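Local coordinates for protein nigritoxine (Vibrio nigripulchritudo, PDB 5M41) that acts as a bacterial toxin against crustaceans and insects and is built on a fold described as new, at residues H22-A26 with D196-S200. Residues are numbered along the deposited sequence; the frame is centred on the assembly and turned at random.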
# COMPACT_ATOMS: atom_id res chain seq x y z
N HIS A 22 23.77 10.72 10.50
CA HIS A 22 25.03 9.96 10.69
C HIS A 22 24.83 8.60 11.30
O HIS A 22 25.56 7.68 10.98
CB HIS A 22 26.02 10.72 11.56
CG HIS A 22 26.34 12.10 11.06
ND1 HIS A 22 27.00 12.32 9.89
CD2 HIS A 22 26.07 13.35 11.60
CE1 HIS A 22 27.14 13.65 9.71
NE2 HIS A 22 26.57 14.28 10.76
N SER A 23 23.88 8.46 12.22
CA SER A 23 23.63 7.16 12.79
C SER A 23 23.10 6.15 11.76
O SER A 23 23.41 4.97 11.84
CB SER A 23 22.74 7.25 14.03
OG SER A 23 21.46 7.73 13.70
N ALA A 24 22.31 6.60 10.80
CA ALA A 24 21.79 5.70 9.75
C ALA A 24 22.93 5.16 8.88
O ALA A 24 22.94 3.99 8.52
CB ALA A 24 20.78 6.42 8.87
N VAL A 25 23.88 6.02 8.52
CA VAL A 25 25.07 5.59 7.78
C VAL A 25 25.92 4.63 8.64
O VAL A 25 26.21 3.50 8.24
CB VAL A 25 25.89 6.82 7.32
CG1 VAL A 25 27.14 6.38 6.59
CG2 VAL A 25 25.04 7.73 6.44
N ALA A 26 26.27 5.10 9.84
CA ALA A 26 27.09 4.34 10.76
C ALA A 26 26.48 2.97 11.10
O ALA A 26 27.21 2.00 11.15
CB ALA A 26 27.33 5.14 12.03
N ASP A 196 29.20 8.20 15.64
CA ASP A 196 28.45 8.08 14.38
C ASP A 196 28.99 9.03 13.33
O ASP A 196 29.14 8.65 12.16
CB ASP A 196 26.94 8.29 14.59
CG ASP A 196 26.29 7.18 15.43
OD1 ASP A 196 26.91 6.11 15.63
OD2 ASP A 196 25.16 7.39 15.85
N GLN A 197 29.27 10.25 13.75
CA GLN A 197 29.74 11.26 12.83
C GLN A 197 31.15 10.98 12.30
O GLN A 197 31.44 11.21 11.13
CB GLN A 197 29.68 12.64 13.48
CG GLN A 197 30.05 13.76 12.54
CD GLN A 197 29.89 15.10 13.18
OE1 GLN A 197 30.20 15.27 14.38
NE2 GLN A 197 29.41 16.07 12.41
N ILE A 198 32.03 10.47 13.17
CA ILE A 198 33.38 10.18 12.72
C ILE A 198 33.31 9.06 11.71
O ILE A 198 33.93 9.13 10.65
CB ILE A 198 34.33 9.87 13.89
CG1 ILE A 198 34.40 11.09 14.80
CG2 ILE A 198 35.74 9.62 13.37
CD1 ILE A 198 35.81 11.53 15.19
N LEU A 199 32.49 8.06 12.01
CA LEU A 199 32.32 6.94 11.11
C LEU A 199 31.77 7.33 9.71
O LEU A 199 32.31 6.90 8.68
CB LEU A 199 31.40 5.91 11.78
CG LEU A 199 31.42 4.44 11.40
CD1 LEU A 199 32.80 3.89 10.99
CD2 LEU A 199 30.85 3.67 12.58
N SER A 200 30.73 8.16 9.67
CA SER A 200 30.16 8.56 8.39
C SER A 200 31.13 9.44 7.60
O SER A 200 31.17 9.37 6.35
CB SER A 200 28.79 9.24 8.56
OG SER A 200 28.85 10.40 9.36
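His-22, at the start of its helix, turns its ring to Gln-197 and Ser-200 on the facing helix, a worked example of how an imidazole can join two helices by both a polar atom and a ring face. With CG swung away from the carbonyl carbon (chi1 -55°), the ring leans over to helix 195-203, where ND1 lies 2.7 Å from Ser-200 OG in a distinctly bent hydrogen bond whose proton either group could supply; the serine has two conformers, and the bond is tentative in that it belongs to one of them. One face of the ring is covered by Gln-197: its CG sits 4.0 Å from the ring centroid, almost on the normal, in a CH-pi contact. The glutamine is extended and runs alongside the imidazole, with its amide turned 48° from the ring plane.

At Ser-23 the touch comes through CB, 3.0 Å from Asp-196 OD2; the hydroxyl instead bonds to Asn-21. The other carboxylate oxygen of Asp-196, OD1, forms a salt bridge with Arg-30 farther along helix 22-30. Val-25 lays CG1 against Ser-200 CB at 3.8 Å. Finally the methyl of Ala-26 is shared between Leu-199 CD2, at 3.9 Å, and Asp-196 OD1.

The short axes pass 8.1 Å apart at 61°, with the small side chains of Ala-26 and Ser-200 each directed toward the opposite helix. Ile-247 covers Ala-24 and Val-25, while Leu-199 packs on Tyr-29 of helix 22-30 and on Leu-185 and Val-189 of helix 177-191, so helix 195-203 rests against both, near the magnesium site formed by Val-189, Glu-192 and Asp-195.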